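Local coordinates for protein Cyclase/dehydrase (PDB 5Z8O) that is of unknown function but belongs to the START superfamily, whose helix-grip fold suggests that it may bind a lipid or another hydrophobic ligand, at residues 10-14 with 15-19; 115-119 with 120-124; 135-138 with 139-143. One frame throughout, in Å; residues are numbered along the deposited sequence.

Contact 1 of 3, residues 10-14 with 15-19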
loop_
_atom_site.group_PDB
_atom_site.type_symbol
_atom_site.label_atom_id
_atom_site.label_comp_id
_atom_site.label_asym_id
_atom_site.label_seq_id
_atom_site.Cartn_x
_atom_site.Cartn_y
_atom_site.Cartn_z
ATOM N N VAL B 10 4.613 -17.262 26.625
ATOM C CA VAL B 10 3.184 -17.044 26.450
ATOM C C VAL B 10 2.435 -18.304 26.859
ATOM O O VAL B 10 2.858 -19.421 26.542
ATOM C CB VAL B 10 2.843 -16.655 24.994
ATOM C CG1 VAL B 10 1.373 -16.317 24.865
ATOM C CG2 VAL B 10 3.701 -15.484 24.536
ATOM N N ALA B 11 1.313 -18.118 27.554
ATOM C CA ALA B 11 0.524 -19.232 28.081
ATOM C C ALA B 11 -0.485 -19.715 27.037
ATOM O O ALA B 11 -1.702 -19.657 27.219
ATOM C CB ALA B 11 -0.165 -18.823 29.377
ATOM N N ALA B 12 0.053 -20.198 25.921
ATOM C CA ALA B 12 -0.765 -20.751 24.852
ATOM C C ALA B 12 0.094 -21.691 24.021
ATOM O O ALA B 12 1.324 -21.600 24.020
ATOM C CB ALA B 12 -1.367 -19.650 23.972
ATOM N N SER B 13 -0.575 -22.601 23.320
ATOM C CA SER B 13 0.124 -23.557 22.477
ATOM C C SER B 13 0.759 -22.861 21.277
ATOM O O SER B 13 0.407 -21.734 20.914
ATOM C CB SER B 13 -0.830 -24.648 21.999
ATOM O OG SER B 13 -1.811 -24.120 21.123
ATOM N N ALA B 14 1.713 -23.562 20.652
ATOM C CA ALA B 14 2.383 -23.017 19.477
ATOM C C ALA B 14 1.406 -22.824 18.330
ATOM O O ALA B 14 1.551 -21.882 17.543
ATOM C CB ALA B 14 3.535 -23.930 19.050
ATOM N N GLU B 15 0.396 -23.692 18.235
ATOM C CA GLU B 15 -0.595 -23.568 17.174
ATOM C C GLU B 15 -1.465 -22.335 17.376
ATOM O O GLU B 15 -1.856 -21.678 16.405
ATOM C CB GLU B 15 -1.463 -24.826 17.134
ATOM C CG GLU B 15 -2.193 -25.061 15.825
ATOM C CD GLU B 15 -3.503 -25.805 16.024
ATOM O OE1 GLU B 15 -3.764 -26.261 17.159
ATOM O OE2 GLU B 15 -4.266 -25.942 15.044
ATOM N N THR B 16 -1.769 -22.001 18.631
ATOM C CA THR B 16 -2.536 -20.792 18.914
ATOM C C THR B 16 -1.730 -19.536 18.591
ATOM O O THR B 16 -2.247 -18.600 17.971
ATOM C CB THR B 16 -2.981 -20.789 20.379
ATOM O OG1 THR B 16 -3.832 -21.914 20.624
ATOM C CG2 THR B 16 -3.732 -19.508 20.715
ATOM N N ILE B 17 -0.459 -19.498 19.002
ATOM C CA ILE B 17 0.375 -18.329 18.735
ATOM C C ILE B 17 0.634 -18.184 17.243
ATOM O O ILE B 17 0.562 -17.078 16.692
ATOM C CB ILE B 17 1.687 -18.416 19.532
ATOM C CG1 ILE B 17 1.380 -18.414 21.023
ATOM C CG2 ILE B 17 2.606 -17.259 19.176
ATOM C CD1 ILE B 17 0.581 -17.224 21.451
ATOM N N THR B 18 0.919 -19.300 16.564
ATOM C CA THR B 18 1.118 -19.268 15.119
ATOM C C THR B 18 -0.123 -18.745 14.404
ATOM O O THR B 18 -0.017 -17.945 13.474
ATOM C CB THR B 18 1.476 -20.665 14.600
ATOM O OG1 THR B 18 2.755 -21.075 15.113
ATOM C CG2 THR B 18 1.498 -20.683 13.074
ATOM N N SER B 19 -1.311 -19.146 14.856
ATOM C CA SER B 19 -2.538 -18.672 14.223
ATOM C C SER B 19 -2.756 -17.182 14.463
ATOM O O SER B 19 -3.233 -16.468 13.574
ATOM C CB SER B 19 -3.731 -19.490 14.726
ATOM O OG SER B 19 -4.018 -19.231 16.095
HETATM O O HOH W 1 -3.436 -22.938 23.131
#

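Contact 2 of 3, residues 115-119 with 120-124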
loop_
_atom_site.group_PDB
_atom_site.type_symbol
_atom_site.label_atom_id
_atom_site.label_comp_id
_atom_site.label_asym_id
_atom_site.label_seq_id
_atom_site.Cartn_x
_atom_site.Cartn_y
_atom_site.Cartn_z
ATOM N N LEU B 115 14.224 10.122 8.805
ATOM C CA LEU B 115 14.884 11.269 9.401
ATOM C C LEU B 115 16.156 10.832 10.125
ATOM O O LEU B 115 16.259 9.691 10.587
ATOM C CB LEU B 115 13.953 11.991 10.370
ATOM C CG LEU B 115 12.607 12.422 9.791
ATOM C CD1 LEU B 115 11.564 12.522 10.883
ATOM C CD2 LEU B 115 12.775 13.754 9.072
ATOM N N PRO B 116 17.151 11.719 10.221
ATOM C CA PRO B 116 18.410 11.340 10.875
ATOM C C PRO B 116 18.283 11.247 12.387
ATOM O O PRO B 116 18.965 11.973 13.116
ATOM C CB PRO B 116 19.367 12.469 10.466
ATOM C CG PRO B 116 18.469 13.650 10.264
ATOM C CD PRO B 116 17.190 13.093 9.689
ATOM N N VAL B 117 17.426 10.352 12.867
ATOM C CA VAL B 117 17.288 10.123 14.302
ATOM C C VAL B 117 18.498 9.315 14.750
ATOM O O VAL B 117 18.888 8.360 14.064
ATOM C CB VAL B 117 15.970 9.405 14.635
ATOM C CG1 VAL B 117 15.864 9.150 16.133
ATOM C CG2 VAL B 117 14.784 10.229 14.155
ATOM N N PRO B 118 19.133 9.672 15.866
ATOM C CA PRO B 118 20.308 8.917 16.318
ATOM C C PRO B 118 19.980 7.454 16.576
ATOM O O PRO B 118 18.862 7.103 16.961
ATOM C CB PRO B 118 20.714 9.635 17.609
ATOM C CG PRO B 118 20.204 11.027 17.436
ATOM C CD PRO B 118 18.920 10.894 16.663
ATOM N N GLY B 119 20.982 6.605 16.353
ATOM C CA GLY B 119 20.867 5.173 16.523
ATOM C C GLY B 119 20.287 4.743 17.857
ATOM O O GLY B 119 19.306 3.993 17.909
ATOM N N PRO B 120 20.890 5.190 18.967
ATOM C CA PRO B 120 20.355 4.808 20.285
ATOM C C PRO B 120 18.896 5.178 20.479
ATOM O O PRO B 120 18.168 4.446 21.162
ATOM C CB PRO B 120 21.261 5.568 21.264
ATOM C CG PRO B 120 22.527 5.772 20.524
ATOM C CD PRO B 120 22.146 5.953 19.086
ATOM N N MET B 121 18.445 6.293 19.901
ATOM C CA MET B 121 17.051 6.692 20.065
ATOM C C MET B 121 16.122 5.820 19.228
ATOM O O MET B 121 15.010 5.493 19.662
ATOM C CB MET B 121 16.884 8.166 19.705
ATOM C CG MET B 121 15.503 8.706 20.010
ATOM S SD MET B 121 15.443 10.502 19.996
ATOM C CE MET B 121 16.860 10.906 21.016
ATOM N N VAL B 122 16.557 5.440 18.024
ATOM C CA VAL B 122 15.765 4.532 17.196
ATOM C C VAL B 122 15.574 3.195 17.901
ATOM O O VAL B 122 14.471 2.639 17.924
ATOM C CB VAL B 122 16.416 4.351 15.813
ATOM C CG1 VAL B 122 15.650 3.315 15.003
ATOM C CG2 VAL B 122 16.445 5.678 15.071
ATOM N N LYS B 123 16.645 2.655 18.484
ATOM C CA LYS B 123 16.517 1.343 19.108
ATOM C C LYS B 123 15.670 1.413 20.374
ATOM O O LYS B 123 14.969 0.450 20.702
ATOM C CB LYS B 123 17.894 0.755 19.409
ATOM C CG LYS B 123 17.831 -0.525 20.223
ATOM C CD LYS B 123 19.007 -0.659 21.168
ATOM C CE LYS B 123 20.322 -0.393 20.465
ATOM N NZ LYS B 123 20.430 -1.209 19.231
ATOM N N LYS B 124 15.702 2.544 21.082
ATOM C CA LYS B 124 14.814 2.712 22.227
ATOM C C LYS B 124 13.353 2.669 21.794
ATOM O O LYS B 124 12.529 2.008 22.437
ATOM C CB LYS B 124 15.123 4.022 22.953
ATOM C CG LYS B 124 14.293 4.224 24.210
ATOM C CD LYS B 124 14.788 5.406 25.031
ATOM C CE LYS B 124 14.013 6.674 24.712
ATOM N NZ LYS B 124 12.561 6.530 25.015
#

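Contact 3 of 3, residues 135-138 with 139-143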
loop_
_atom_site.group_PDB
_atom_site.type_symbol
_atom_site.label_atom_id
_atom_site.label_comp_id
_atom_site.label_asym_id
_atom_site.label_seq_id
_atom_site.Cartn_x
_atom_site.Cartn_y
_atom_site.Cartn_z
ATOM N N LYS B 135 2.732 -7.075 25.049
ATOM C CA LYS B 135 1.568 -6.889 25.911
ATOM C C LYS B 135 0.271 -7.078 25.134
ATOM O O LYS B 135 -0.681 -7.686 25.636
ATOM C CB LYS B 135 1.604 -5.504 26.559
ATOM C CG LYS B 135 0.470 -5.256 27.541
ATOM C CD LYS B 135 0.459 -3.815 28.032
ATOM C CE LYS B 135 0.010 -3.728 29.483
ATOM N NZ LYS B 135 -1.255 -4.475 29.728
ATOM N N ALA B 136 0.218 -6.565 23.902
ATOM C CA ALA B 136 -0.988 -6.715 23.094
ATOM C C ALA B 136 -1.237 -8.176 22.743
ATOM O O ALA B 136 -2.383 -8.643 22.780
ATOM C CB ALA B 136 -0.882 -5.860 21.830
ATOM N N LEU B 137 -0.176 -8.923 22.425
ATOM C CA LEU B 137 -0.348 -10.342 22.135
ATOM C C LEU B 137 -0.803 -11.102 23.375
ATOM O O LEU B 137 -1.647 -12.001 23.283
ATOM C CB LEU B 137 0.947 -10.931 21.580
ATOM C CG LEU B 137 0.893 -12.437 21.321
ATOM C CD1 LEU B 137 -0.158 -12.749 20.275
ATOM C CD2 LEU B 137 2.241 -12.951 20.878
ATOM N N GLU B 138 -0.252 -10.758 24.543
ATOM C CA GLU B 138 -0.728 -11.335 25.799
ATOM C C GLU B 138 -2.232 -11.154 25.951
ATOM O O GLU B 138 -2.951 -12.093 26.312
ATOM C CB GLU B 138 0.010 -10.706 26.982
ATOM C CG GLU B 138 1.484 -11.053 27.047
ATOM C CD GLU B 138 2.154 -10.524 28.299
ATOM O OE1 GLU B 138 1.544 -9.681 28.994
ATOM O OE2 GLU B 138 3.296 -10.942 28.581
ATOM N N GLY B 139 -2.726 -9.944 25.683
ATOM C CA GLY B 139 -4.158 -9.709 25.764
ATOM C C GLY B 139 -4.942 -10.537 24.764
ATOM O O GLY B 139 -6.000 -11.083 25.091
ATOM N N ARG B 140 -4.436 -10.641 23.532
ATOM C CA ARG B 140 -5.107 -11.450 22.521
ATOM C C ARG B 140 -5.116 -12.928 22.899
ATOM O O ARG B 140 -6.090 -13.635 22.612
ATOM C CB ARG B 140 -4.435 -11.242 21.162
ATOM C CG ARG B 140 -5.078 -11.989 20.011
ATOM C CD ARG B 140 -6.524 -11.564 19.826
ATOM N NE ARG B 140 -7.036 -11.919 18.507
ATOM C CZ ARG B 140 -8.218 -11.533 18.037
ATOM N NH1 ARG B 140 -9.016 -10.786 18.789
ATOM N NH2 ARG B 140 -8.603 -11.896 16.822
ATOM N N VAL B 141 -4.051 -13.406 23.546
ATOM C CA VAL B 141 -4.002 -14.799 23.982
ATOM C C VAL B 141 -5.048 -15.054 25.060
ATOM O O VAL B 141 -5.801 -16.031 24.997
ATOM C CB VAL B 141 -2.586 -15.156 24.465
ATOM C CG1 VAL B 141 -2.589 -16.481 25.218
ATOM C CG2 VAL B 141 -1.642 -15.221 23.284
ATOM N N GLU B 142 -5.112 -14.176 26.065
ATOM C CA GLU B 142 -6.114 -14.319 27.117
ATOM C C GLU B 142 -7.525 -14.227 26.553
ATOM O O GLU B 142 -8.431 -14.937 27.004
ATOM C CB GLU B 142 -5.895 -13.248 28.188
ATOM C CG GLU B 142 -7.056 -13.069 29.160
ATOM C CD GLU B 142 -7.133 -14.151 30.218
ATOM O OE1 GLU B 142 -6.131 -14.867 30.420
ATOM O OE2 GLU B 142 -8.204 -14.281 30.850
ATOM N N GLN B 143 -7.725 -13.372 25.549
ATOM C CA GLN B 143 -9.045 -13.235 24.947
ATOM C C GLN B 143 -9.439 -14.490 24.172
ATOM O O GLN B 143 -10.614 -14.877 24.167
ATOM C CB GLN B 143 -9.076 -11.991 24.058
ATOM C CG GLN B 143 -10.408 -11.716 23.384
ATOM C CD GLN B 143 -10.267 -10.815 22.174
ATOM O OE1 GLN B 143 -9.224 -10.789 21.521
ATOM N NE2 GLN B 143 -11.315 -10.057 21.876
#

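Contact 1 of 3, residues 10-14 with 15-19
I17 reaches back from the first turn of helix 14-22 to place CD1 3.6 Å from V10 CG1 and 4.0 Å from A12 CB, at the N-cap junction where strand 4-10 of this START-type fold gives way to its first helix. Its CG1 lies anti to the carbonyl carbon and beside the backbone N (chi1 -62°), which carries the chain past S13 O to the end of the strand. T16 sends its CG2 methyl against A12 CB as well, while its OG1 lies 3.0 Å from S13 OG.

S13 occupies the N-cap position, and its carbonyl oxygen accepts I17 N at 3.1 Å in a fairly straight bond (165°). A14 O is gripped twice: T18 N and T18 OG1, each 2.8 Å away, come to it from opposite faces of the carbonyl plane.

Further out, an inverse gamma turn centred on A11 bends the chain away from the strand. V141 of helix 119-144 packs on V10, A12 and I17, and A12 O accepts a hydrogen bond from T103 OG1. A bridging water accepts from S13 N at 2.9 Å and lies 2.7 Å from T16 OG1.

Contact 2 of 3, residues 115-119 with 120-124
V117 meets two residues of the following helix mainly through its CG1 methyl. CG1 lies 3.7 Å from V122 CG2 and 3.8 Å from M121 CB, because it stands anti to the backbone N (chi1 179°) and is thereby carried forward over the first helical turn. The V117 and M121 side chains run at about a right angle: the methionine leaves the helix crosswise, its CB and CG passing the valine methyl and SD following at 4.1 Å from V117 CG1. A bend at the last torsion of M121 (chi3 -48°) then turns CE off the line of the chain. V122 approaches V117 on a slant, methyl to methyl, and the same CG2 also lies 3.4 Å from P118 O.

This is the start of the long C-terminal helix 119-144 of the START fold, with P118 at the N-cap. A proline there offers no side-chain acceptor for the N-H groups of the first turn; P118 O opens the helical bonding with V122 N at 3.0 Å (160°) and reaches M121 N only weakly, at 3.1 Å. One residue on, G119 O receives K123 N at 3.0 Å, nearly along the C=O axis. P120, without an N-H, sits in the first turn, where none is needed for the i to i+4 pattern, and its CD lies 4.2 Å from P118 CB.

Beneath the turn, V122 is buried against V111 and V113 of strand 103-113. The lysines that follow point to other partners: K124 NZ forms a salt bridge with E128, and K123 NZ makes a weak hydrogen bond to the backbone O of residue H2, near the N terminus. Before the helix, V117 N bonds to L115 O across an inverse gamma turn centred on P116.

Contact 3 of 3, residues 135-138 with 139-143
R140, whose CB lies 3.6 Å from L137 O and also close to A136 O, carries a guanidinium group whose NH1 and NH2 each donate to a glutamine side-chain oxygen. NH1 donates to Q143 OE1 at 2.7 Å, in a bent bond (139°) with the oxygen tilted out of the guanidinium plane and the donor likewise tilted from the amide plane. NH2 donates to Q29 OE1, and the side chain as a whole packs on I20, A26 and W30. A bend at chi2 (60°) brings the guanidinium round to Q143, one helical turn further on.

On another side of helix 119-144 the contact is apolar. L137 and V141 lie at a slant to each other, CD1 to CG2 at 4.2 Å, and V141 CG2 presses more closely on L137 O, at 3.2 Å. With CG1 anti to the backbone N of V141 (chi1 167°), CG2 is the branch left to press on that oxygen. Both side chains face I20 of helix 14-22, and L137 also touches W30 of helix 27-30, as expected where the C-terminal helix of a START domain packs on the rest of the fold.

The backbone joins the two halves by four regular helical bonds: G139 N to K135 O, R140 N to A136 O, V141 N to L137 O (2.8 Å) and E142 N to E138 O (3.0 Å). The buried arginine is thus gripped by two neutral carbonyl oxygens, which should fix the rotation of the guanidinium while probably leaving much of its positive charge unneutralised by these partners.

From the N terminus, contact 1 comes first, turning the chain from strand 4-10 into helix 14-22. After helix 27-30 and the other six strands of the antiparallel sheet, contact 2 closes the corner between strand 103-113 and the start of helix 119-144, and contact 3 lies further along that helix. The three follow in series, neither nested nor crossed. Contacts 1 and 2 are on opposite sides of the chain's centre, about 33 Å apart between centres, and helix 119-144 spans the distance. Its far end brings contact 3 back to contact 1, where I17 CD1 lies 3.5 Å from V141 CG2, tying the first strand and first helix to the last helix.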